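Local coordinates for protein putative D-lactate dehydrogenase (Chlamydomonas reinhardtii, PDB 4ZGS) that probably reduces pyruvate to D-lactate with NADH, as a chloroplast pyruvate reductase of the D-isomer specific 2-hydroxyacid dehydrogenase family, at residues 123-135 against 354-368. Numbering follows the deposited sequence.
With NAD (nicotinamide-adenine-dinucleotide), chain I.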
ATOM      1  N   GLU A 123      -8.892  16.041  45.361  1.00113.04           N
ATOM      2  CA  GLU A 123      -8.083  16.919  46.199  1.00122.88           C
ATOM      3  C   GLU A 123      -8.082  18.358  45.682  1.00122.05           C
ATOM      4  O   GLU A 123      -8.002  19.305  46.463  1.00125.14           O
ATOM      5  CB  GLU A 123      -6.642  16.386  46.280  1.00130.40           C
ATOM      6  CG  GLU A 123      -6.490  15.087  47.085  1.00140.76           C
ATOM      7  CD  GLU A 123      -5.085  14.489  47.022  1.00149.44           C
ATOM      8  OE1 GLU A 123      -4.190  15.121  46.421  1.00150.94           O
ATOM      9  OE2 GLU A 123      -4.877  13.383  47.575  1.00153.80           O
ATOM     10  N   HIS A 124      -8.173  18.513  44.364  1.00116.08           N
ATOM     11  CA  HIS A 124      -8.090  19.828  43.727  1.00111.63           C
ATOM     12  C   HIS A 124      -9.426  20.463  43.321  1.00104.80           C
ATOM     13  O   HIS A 124      -9.439  21.514  42.676  1.00105.22           O
ATOM     14  CB  HIS A 124      -7.140  19.749  42.535  1.00110.12           C
ATOM     15  CG  HIS A 124      -5.723  19.489  42.937  1.00112.97           C
ATOM     16  ND1 HIS A 124      -5.268  18.237  43.291  1.00114.56           N
ATOM     17  CD2 HIS A 124      -4.673  20.327  43.094  1.00115.98           C
ATOM     18  CE1 HIS A 124      -3.992  18.311  43.622  1.00118.58           C
ATOM     19  NE2 HIS A 124      -3.606  19.569  43.509  1.00120.12           N
ATOM     20  N   GLY A 125     -10.540  19.817  43.656  1.00101.64           N
ATOM     21  CA  GLY A 125     -11.839  20.430  43.437  1.00 93.82           C
ATOM     22  C   GLY A 125     -12.368  20.268  42.025  1.00 89.57           C
ATOM     23  O   GLY A 125     -13.336  20.914  41.620  1.00 90.12           O
ATOM     24  N   VAL A 126     -11.698  19.424  41.253  1.00 87.52           N
ATOM     25  CA  VAL A 126     -12.109  19.145  39.883  1.00 84.46           C
ATOM     26  C   VAL A 126     -13.101  17.965  39.813  1.00 78.80           C
ATOM     27  O   VAL A 126     -12.859  16.909  40.406  1.00 76.62           O
ATOM     28  CB  VAL A 126     -10.861  18.850  39.001  1.00 66.57           C
ATOM     29  CG1 VAL A 126     -11.254  18.585  37.522  1.00 63.26           C
ATOM     30  CG2 VAL A 126      -9.851  19.989  39.122  1.00 69.91           C
ATOM     31  N   ARG A 127     -14.211  18.141  39.095  1.00 74.99           N
ATOM     32  CA  ARG A 127     -15.200  17.072  38.942  1.00 71.42           C
ATOM     33  C   ARG A 127     -15.106  16.499  37.537  1.00 67.26           C
ATOM     34  O   ARG A 127     -14.914  17.241  36.567  1.00 68.17           O
ATOM     35  CB  ARG A 127     -16.615  17.575  39.207  1.00 72.41           C
ATOM     36  CG  ARG A 127     -16.765  18.210  40.555  1.00 77.59           C
ATOM     37  CD  ARG A 127     -18.150  18.737  40.771  1.00 80.08           C
ATOM     38  NE  ARG A 127     -19.162  17.696  40.785  1.00 80.00           N
ATOM     39  CZ  ARG A 127     -20.455  17.945  40.968  1.00 84.27           C
ATOM     40  NH1 ARG A 127     -20.865  19.194  41.159  1.00 86.06           N
ATOM     41  NH2 ARG A 127     -21.333  16.953  40.983  1.00 85.36           N
ATOM     42  N   VAL A 128     -15.247  15.182  37.438  1.00 60.64           N
ATOM     43  CA  VAL A 128     -15.110  14.493  36.177  1.00 57.89           C
ATOM     44  C   VAL A 128     -16.445  13.915  35.696  1.00 59.38           C
ATOM     45  O   VAL A 128     -17.119  13.172  36.415  1.00 59.08           O
ATOM     46  CB  VAL A 128     -14.062  13.369  36.266  1.00 60.20           C
ATOM     47  CG1 VAL A 128     -13.930  12.678  34.928  1.00 52.74           C
ATOM     48  CG2 VAL A 128     -12.703  13.925  36.704  1.00 57.30           C
ATOM     49  N   VAL A 129     -16.800  14.223  34.456  1.00 56.98           N
ATOM     50  CA  VAL A 129     -18.024  13.704  33.889  1.00 52.94           C
ATOM     51  C   VAL A 129     -17.643  12.926  32.610  1.00 58.42           C
ATOM     52  O   VAL A 129     -16.483  12.919  32.208  1.00 58.03           O
ATOM     53  CB  VAL A 129     -19.005  14.836  33.642  1.00 48.51           C
ATOM     54  CG1 VAL A 129     -19.182  15.090  32.164  1.00 44.74           C
ATOM     55  CG2 VAL A 129     -20.312  14.511  34.299  1.00 48.78           C
ATOM     56  N   ARG A 130     -18.584  12.227  31.995  1.00 60.28           N
ATOM     57  CA  ARG A 130     -18.197  11.158  31.070  1.00 54.54           C
ATOM     58  C   ARG A 130     -19.289  10.710  30.098  1.00 50.98           C
ATOM     59  O   ARG A 130     -20.458  10.968  30.329  1.00 48.38           O
ATOM     60  CB  ARG A 130     -17.774  10.007  31.965  1.00 54.60           C
ATOM     61  CG  ARG A 130     -17.583   8.679  31.392  1.00 60.00           C
ATOM     62  CD  ARG A 130     -17.654   7.695  32.585  1.00 66.44           C
ATOM     63  NE  ARG A 130     -17.425   6.302  32.213  1.00 72.57           N
ATOM     64  CZ  ARG A 130     -18.263   5.303  32.470  1.00 77.33           C
ATOM     65  NH1 ARG A 130     -19.404   5.526  33.106  1.00 72.66           N
ATOM     66  NH2 ARG A 130     -17.953   4.074  32.083  1.00 84.52           N
ATOM     67  N   VAL A 131     -18.940  10.069  28.992  1.00 48.93           N
ATOM     68  CA  VAL A 131     -20.004   9.420  28.221  1.00 51.18           C
ATOM     69  C   VAL A 131     -19.991   7.898  28.342  1.00 57.97           C
ATOM     70  O   VAL A 131     -19.190   7.231  27.697  1.00 64.51           O
ATOM     71  CB  VAL A 131     -19.955   9.780  26.747  1.00 45.61           C
ATOM     72  CG1 VAL A 131     -21.066   9.037  26.009  1.00 42.12           C
ATOM     73  CG2 VAL A 131     -20.066  11.278  26.575  1.00 44.41           C
ATOM     74  N   PRO A 132     -20.912   7.340  29.136  1.00 59.08           N
ATOM     75  CA  PRO A 132     -20.852   5.894  29.396  1.00 62.23           C
ATOM     76  C   PRO A 132     -21.283   4.973  28.233  1.00 64.13           C
ATOM     77  O   PRO A 132     -20.824   3.832  28.216  1.00 60.67           O
ATOM     78  CB  PRO A 132     -21.764   5.720  30.611  1.00 60.03           C
ATOM     79  CG  PRO A 132     -22.686   6.877  30.568  1.00 61.22           C
ATOM     80  CD  PRO A 132     -21.991   8.011  29.874  1.00 57.48           C
ATOM     81  N   THR A 133     -22.092   5.429  27.277  1.00 68.36           N
ATOM     82  CA  THR A 133     -22.489   4.526  26.191  1.00 72.69           C
ATOM     83  C   THR A 133     -22.540   5.139  24.785  1.00 79.52           C
ATOM     84  O   THR A 133     -23.209   6.144  24.533  1.00 79.60           O
ATOM     85  CB  THR A 133     -23.857   3.864  26.482  1.00 73.30           C
ATOM     86  OG1 THR A 133     -24.755   4.843  27.020  1.00 73.27           O
ATOM     87  CG2 THR A 133     -23.699   2.734  27.495  1.00 70.27           C
ATOM     88  N   TYR A 134     -21.788   4.500  23.890  1.00 82.81           N
ATOM     89  CA  TYR A 134     -21.872   4.657  22.439  1.00 77.56           C
ATOM     90  C   TYR A 134     -23.010   3.771  21.893  1.00 63.11           C
ATOM     91  O   TYR A 134     -23.391   2.806  22.550  1.00 53.39           O
ATOM     92  CB  TYR A 134     -20.549   4.265  21.767  1.00 80.27           C
ATOM     93  CG  TYR A 134     -19.300   4.611  22.543  1.00 80.32           C
ATOM     94  CD1 TYR A 134     -19.164   5.826  23.204  1.00 81.57           C
ATOM     95  CD2 TYR A 134     -18.249   3.711  22.614  1.00 81.04           C
ATOM     96  CE1 TYR A 134     -18.002   6.132  23.923  1.00 81.68           C
ATOM     97  CE2 TYR A 134     -17.095   4.002  23.318  1.00 82.08           C
ATOM     98  CZ  TYR A 134     -16.966   5.209  23.971  1.00 80.24           C
ATOM     99  OH  TYR A 134     -15.801   5.473  24.666  1.00 75.99           O
ATOM    100  N   SER A 135     -23.543   4.095  20.709  1.00 59.25           N
ATOM    101  CA  SER A 135     -24.529   3.232  20.039  1.00 61.60           C
ATOM    102  C   SER A 135     -24.012   1.826  19.838  1.00 47.29           C
ATOM    103  O   SER A 135     -23.061   1.618  19.122  1.00 43.84           O
ATOM    104  CB  SER A 135     -24.912   3.770  18.656  1.00 68.54           C
ATOM    105  OG  SER A 135     -25.338   5.110  18.702  1.00 87.77           O
ATOM    106  N   ASN A 354     -23.997  17.085  29.563  1.00 60.00           N
ATOM    107  CA  ASN A 354     -23.199  16.918  30.780  1.00 62.34           C
ATOM    108  C   ASN A 354     -22.692  18.278  31.266  1.00 68.73           C
ATOM    109  O   ASN A 354     -22.715  18.554  32.463  1.00 68.44           O
ATOM    110  CB  ASN A 354     -21.989  15.994  30.564  1.00 61.69           C
ATOM    111  CG  ASN A 354     -22.324  14.503  30.695  1.00 63.27           C
ATOM    112  OD1 ASN A 354     -23.393  14.112  31.194  1.00 65.07           O
ATOM    113  ND2 ASN A 354     -21.380  13.660  30.269  1.00 58.36           N
ATOM    114  N   ILE A 355     -22.198  19.105  30.335  1.00 66.36           N
ATOM    115  CA  ILE A 355     -21.742  20.448  30.677  1.00 61.89           C
ATOM    116  C   ILE A 355     -22.896  21.295  31.216  1.00 63.77           C
ATOM    117  O   ILE A 355     -22.755  21.952  32.241  1.00 73.51           O
ATOM    118  CB  ILE A 355     -21.157  21.240  29.484  1.00 55.29           C
ATOM    119  CG1 ILE A 355     -20.080  20.466  28.695  1.00 59.37           C
ATOM    120  CG2 ILE A 355     -20.721  22.628  29.984  1.00 50.08           C
ATOM    121  CD1 ILE A 355     -18.876  20.025  29.480  1.00 62.63           C
ATOM    122  N   ALA A 356     -24.029  21.276  30.511  1.00 59.65           N
ATOM    123  CA  ALA A 356     -25.169  22.118  30.857  1.00 61.91           C
ATOM    124  C   ALA A 356     -25.681  21.768  32.236  1.00 65.07           C
ATOM    125  O   ALA A 356     -25.914  22.668  33.049  1.00 76.17           O
ATOM    126  CB  ALA A 356     -26.270  21.987  29.834  1.00 55.25           C
ATOM    127  N   ASP A 357     -25.829  20.474  32.519  1.00 62.88           N
ATOM    128  CA  ASP A 357     -26.318  20.044  33.835  1.00 69.68           C
ATOM    129  C   ASP A 357     -25.415  20.552  34.947  1.00 71.67           C
ATOM    130  O   ASP A 357     -25.907  21.018  35.988  1.00 77.99           O
ATOM    131  CB  ASP A 357     -26.385  18.524  33.957  1.00 72.20           C
ATOM    132  CG  ASP A 357     -27.446  17.900  33.089  1.00 71.05           C
ATOM    133  OD1 ASP A 357     -28.350  18.615  32.585  1.00 70.44           O
ATOM    134  OD2 ASP A 357     -27.367  16.664  32.946  1.00 67.22           O
ATOM    135  N   TYR A 358     -24.101  20.447  34.711  1.00 59.99           N
ATOM    136  CA  TYR A 358     -23.084  20.950  35.628  1.00 62.44           C
ATOM    137  C   TYR A 358     -23.294  22.451  35.874  1.00 62.08           C
ATOM    138  O   TYR A 358     -23.332  22.890  37.018  1.00 67.46           O
ATOM    139  CB  TYR A 358     -21.651  20.690  35.114  1.00 63.82           C
ATOM    140  CG  TYR A 358     -20.652  21.512  35.895  1.00 67.36           C
ATOM    141  CD1 TYR A 358     -20.361  21.181  37.217  1.00 71.19           C
ATOM    142  CD2 TYR A 358     -20.033  22.632  35.343  1.00 63.37           C
ATOM    143  CE1 TYR A 358     -19.484  21.932  37.971  1.00 71.61           C
ATOM    144  CE2 TYR A 358     -19.144  23.388  36.092  1.00 61.16           C
ATOM    145  CZ  TYR A 358     -18.876  23.028  37.408  1.00 75.67           C
ATOM    146  OH  TYR A 358     -18.004  23.762  38.180  1.00 83.23           O
ATOM    147  N   VAL A 359     -23.396  23.222  34.790  1.00 60.95           N
ATOM    148  CA  VAL A 359     -23.603  24.668  34.843  1.00 65.00           C
ATOM    149  C   VAL A 359     -24.924  25.071  35.548  1.00 78.00           C
ATOM    150  O   VAL A 359     -24.993  26.055  36.304  1.00 75.85           O
ATOM    151  CB  VAL A 359     -23.626  25.267  33.420  1.00 66.12           C
ATOM    152  CG1 VAL A 359     -24.074  26.746  33.493  1.00 68.58           C
ATOM    153  CG2 VAL A 359     -22.244  25.111  32.723  1.00 58.66           C
ATOM    154  N   LEU A 360     -25.965  24.288  35.286  1.00 82.91           N
ATOM    155  CA  LEU A 360     -27.292  24.547  35.798  1.00 69.64           C
ATOM    156  C   LEU A 360     -27.435  23.871  37.132  1.00 72.89           C
ATOM    157  O   LEU A 360     -28.510  23.880  37.737  1.00 74.88           O
ATOM    158  CB  LEU A 360     -28.344  24.035  34.825  1.00 78.95           C
ATOM    159  CG  LEU A 360     -28.409  24.862  33.554  1.00 76.18           C
ATOM    160  CD1 LEU A 360     -29.608  24.442  32.710  1.00 72.50           C
ATOM    161  CD2 LEU A 360     -28.478  26.342  33.961  1.00 70.78           C
ATOM    162  N   ASP A 361     -26.349  23.263  37.593  1.00 70.26           N
ATOM    163  CA  ASP A 361     -26.363  22.707  38.936  1.00 78.94           C
ATOM    164  C   ASP A 361     -27.344  21.550  39.131  1.00 83.27           C
ATOM    165  O   ASP A 361     -27.818  21.320  40.243  1.00 86.40           O
ATOM    166  CB  ASP A 361     -26.677  23.813  39.934  1.00 79.59           C
ATOM    167  CG  ASP A 361     -26.243  23.465  41.323  1.00 87.47           C
ATOM    168  OD1 ASP A 361     -25.365  22.581  41.444  1.00 82.35           O
ATOM    169  OD2 ASP A 361     -26.786  24.059  42.290  1.00 95.60           O
ATOM    170  N   ARG A 362     -27.669  20.850  38.043  1.00 82.75           N
ATOM    171  CA  ARG A 362     -28.535  19.671  38.092  1.00 84.44           C
ATOM    172  C   ARG A 362     -27.756  18.443  38.573  1.00 79.27           C
ATOM    173  O   ARG A 362     -26.536  18.465  38.613  1.00 75.71           O
ATOM    174  CB  ARG A 362     -29.140  19.402  36.718  1.00 85.89           C
ATOM    175  CG  ARG A 362     -30.117  20.455  36.213  1.00 91.69           C
ATOM    176  CD  ARG A 362     -30.437  20.125  34.759  1.00 98.29           C
ATOM    177  NE  ARG A 362     -31.257  21.127  34.087  1.00105.72           N
ATOM    178  CZ  ARG A 362     -31.703  21.003  32.839  1.00107.51           C
ATOM    179  NH1 ARG A 362     -31.391  19.928  32.116  1.00101.59           N
ATOM    180  NH2 ARG A 362     -32.446  21.965  32.304  1.00111.60           N
ATOM    181  N   PRO A 363     -28.462  17.373  38.968  1.00 85.58           N
ATOM    182  CA  PRO A 363     -27.708  16.163  39.317  1.00 86.87           C
ATOM    183  C   PRO A 363     -27.044  15.577  38.078  1.00 84.90           C
ATOM    184  O   PRO A 363     -27.698  15.421  37.047  1.00 82.93           O
ATOM    185  CB  PRO A 363     -28.780  15.230  39.897  1.00 91.11           C
ATOM    186  CG  PRO A 363     -30.088  15.764  39.389  1.00 90.09           C
ATOM    187  CD  PRO A 363     -29.905  17.238  39.241  1.00 88.47           C
ATOM    188  N   LEU A 364     -25.762  15.242  38.191  1.00 86.77           N
ATOM    189  CA  LEU A 364     -24.938  14.879  37.029  1.00 82.12           C
ATOM    190  C   LEU A 364     -25.220  13.466  36.519  1.00 87.66           C
ATOM    191  O   LEU A 364     -25.743  13.283  35.413  1.00 94.53           O
ATOM    192  CB  LEU A 364     -23.467  15.050  37.398  1.00 71.26           C
ATOM    193  CG  LEU A 364     -23.131  16.528  37.662  1.00 66.54           C
ATOM    194  CD1 LEU A 364     -21.724  16.719  38.161  1.00 61.02           C
ATOM    195  CD2 LEU A 364     -23.328  17.337  36.391  1.00 60.92           C
ATOM    196  N   GLY A 365     -24.837  12.468  37.302  1.00 81.94           N
ATOM    197  CA  GLY A 365     -25.178  11.092  36.983  1.00 74.38           C
ATOM    198  C   GLY A 365     -24.228  10.407  36.035  1.00 69.00           C
ATOM    199  O   GLY A 365     -24.111   9.188  36.074  1.00 68.00           O
ATOM    200  N   ASN A 366     -23.527  11.189  35.215  1.00 64.36           N
ATOM    201  CA  ASN A 366     -22.450  10.667  34.379  1.00 61.70           C
ATOM    202  C   ASN A 366     -21.116  10.956  35.096  1.00 65.64           C
ATOM    203  O   ASN A 366     -20.017  10.759  34.553  1.00 63.92           O
ATOM    204  CB  ASN A 366     -22.483  11.271  32.972  1.00 58.30           C
ATOM    205  CG  ASN A 366     -23.586  10.686  32.093  1.00 58.79           C
ATOM    206  OD1 ASN A 366     -24.042   9.553  32.283  1.00 59.77           O
ATOM    207  ND2 ASN A 366     -24.030  11.478  31.131  1.00 59.91           N
ATOM    208  N   GLU A 367     -21.229  11.476  36.313  1.00 67.63           N
ATOM    209  CA  GLU A 367     -20.058  11.737  37.125  1.00 69.54           C
ATOM    210  C   GLU A 367     -19.333  10.450  37.521  1.00 75.33           C
ATOM    211  O   GLU A 367     -19.953   9.525  38.044  1.00 80.48           O
ATOM    212  CB  GLU A 367     -20.442  12.497  38.389  1.00 66.72           C
ATOM    213  CG  GLU A 367     -19.252  13.078  39.123  1.00 73.64           C
ATOM    214  CD  GLU A 367     -19.642  14.012  40.263  1.00 84.76           C
ATOM    215  OE1 GLU A 367     -18.738  14.706  40.790  1.00 92.31           O
ATOM    216  OE2 GLU A 367     -20.837  14.047  40.636  1.00 83.27           O
ATOM    217  N   VAL A 368     -18.035  10.379  37.236  1.00 69.94           N
ATOM    218  CA  VAL A 368     -17.171   9.357  37.826  1.00 71.43           C
ATOM    219  C   VAL A 368     -16.362  10.031  38.957  1.00 75.80           C
ATOM    220  O   VAL A 368     -15.966  11.193  38.824  1.00 78.67           O
ATOM    221  CB  VAL A 368     -16.246   8.685  36.762  1.00 77.38           C
ATOM    222  CG1 VAL A 368     -15.382   9.717  36.052  1.00 73.26           C
ATOM    223  CG2 VAL A 368     -15.389   7.616  37.406  1.00 80.34           C
TER
HETATM  224  PA  NAD I1000     -22.572  -4.469  28.613  1.00165.13           P
HETATM  225  O1A NAD I1000     -22.587  -4.373  30.091  1.00158.06           O
HETATM  226  O2A NAD I1000     -24.025  -4.345  28.336  1.00158.55           O
HETATM  227  O5B NAD I1000     -21.976  -5.867  28.105  1.00162.85           O
HETATM  228  C5B NAD I1000     -21.129  -6.672  28.923  1.00161.53           C
HETATM  229  C4B NAD I1000     -21.754  -8.002  29.201  1.00160.60           C
HETATM  230  O4B NAD I1000     -20.704  -9.041  29.464  1.00159.40           O
HETATM  231  C3B NAD I1000     -22.633  -7.963  30.398  1.00159.96           C
HETATM  232  O3B NAD I1000     -23.958  -8.490  30.104  1.00157.57           O
HETATM  233  C2B NAD I1000     -22.005  -8.809  31.407  1.00159.60           C
HETATM  234  O2B NAD I1000     -23.024  -9.461  32.211  1.00158.55           O
HETATM  235  C1B NAD I1000     -21.222  -9.805  30.644  1.00159.26           C
HETATM  236  N9A NAD I1000     -20.212 -10.438  31.394  1.00158.01           N
HETATM  237  C8A NAD I1000     -19.719 -10.053  32.675  1.00157.08           C
HETATM  238  N7A NAD I1000     -18.723 -10.951  33.093  1.00157.02           N
HETATM  239  C5A NAD I1000     -18.599 -11.892  32.093  1.00157.35           C
HETATM  240  C6A NAD I1000     -17.799 -13.055  31.867  1.00157.56           C
HETATM  241  N6A NAD I1000     -16.843 -13.483  32.821  1.00157.26           N
HETATM  242  N1A NAD I1000     -17.959 -13.697  30.799  1.00157.83           N
HETATM  243  C2A NAD I1000     -18.739 -13.453  29.890  1.00158.07           C
HETATM  244  N3A NAD I1000     -19.539 -12.444  29.918  1.00158.00           N
HETATM  245  C4A NAD I1000     -19.551 -11.567  31.015  1.00157.83           C
HETATM  246  O3  NAD I1000     -21.777  -3.244  27.949  1.00165.53           O
HETATM  247  PN  NAD I1000     -21.610  -3.018  26.374  1.00159.75           P
HETATM  248  O1N NAD I1000     -22.268  -1.773  25.909  1.00159.95           O
HETATM  249  O2N NAD I1000     -22.326  -4.061  25.602  1.00159.88           O
HETATM  250  O5D NAD I1000     -20.057  -3.028  25.997  1.00164.38           O
HETATM  251  C5D NAD I1000     -19.099  -2.211  26.678  1.00160.06           C
HETATM  252  C4D NAD I1000     -17.780  -2.607  26.126  1.00160.44           C
HETATM  253  O4D NAD I1000     -17.600  -2.049  24.768  1.00163.37           O
HETATM  254  C3D NAD I1000     -16.647  -2.079  26.897  1.00161.71           C
HETATM  255  O3D NAD I1000     -16.409  -2.868  28.092  1.00159.87           O
HETATM  256  C2D NAD I1000     -15.547  -2.207  25.944  1.00162.17           C
HETATM  257  O2D NAD I1000     -14.997  -3.544  26.046  1.00163.56           O
HETATM  258  C1D NAD I1000     -16.132  -2.007  24.594  1.00161.35           C
HETATM  259  N1N NAD I1000     -15.711  -0.780  24.040  1.00163.73           N
HETATM  260  C2N NAD I1000     -15.228  -0.732  22.711  1.00164.68           C
HETATM  261  C3N NAD I1000     -14.795   0.474  22.163  1.00164.86           C
HETATM  262  C7N NAD I1000     -14.270   0.522  20.731  1.00164.44           C
HETATM  263  O7N NAD I1000     -13.650  -0.421  20.273  1.00163.60           O
HETATM  264  N7N NAD I1000     -14.481   1.669  19.923  1.00163.80           N
HETATM  265  C4N NAD I1000     -14.839   1.648  22.938  1.00164.04           C
HETATM  266  C5N NAD I1000     -15.315   1.605  24.264  1.00161.94           C
HETATM  267  C6N NAD I1000     -15.749   0.402  24.811  1.00163.20           C
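The guanidinium of R127 carries the carboxylate of E367 at its edge, while its NH1 comes near the edge of the Y358 ring; L364 lies over one face, its exact placement doubtful. A salt bridge joins R127 and E367, NE to OE1 at 3.0 Å, with NH2 to OE2 as a second and less certain bond. With the planes 42° apart, NE meets OE1 from above the carboxylate plane. A bend at chi3 of R127 (64°) turns the guanidinium toward this extended glutamate. A methionine in place of R127 would probably leave the E367 carboxylate without its positively charged partner. The R130 guanidinium has CA of P132 over one face and gives NE to the A111 carbonyl. At the cofactor, the Y134 ring turns its edge to the nicotinamide, CE2 lying 3.1 Å from C5N of NAD.

The N354 amide is held at both ends: ND2 donates to O of R130 (2.8 Å) from above the carbonyl plane, and OD1 receives ND2 of N366 (2.7 Å) on a lone pair, which orients N366. V129 lays CG1 against CB of N354 (3.4 Å), and V128 and V368 lie side by side.

Strand 127-129 is an edge strand, within this chain, of a parallel five-stranded sheet. After the Rossmann-type NAD-binding domain, the chain returns to the domain of this N-terminal sheet, which the C-terminal segment completes, as in D-2-hydroxyacid dehydrogenases.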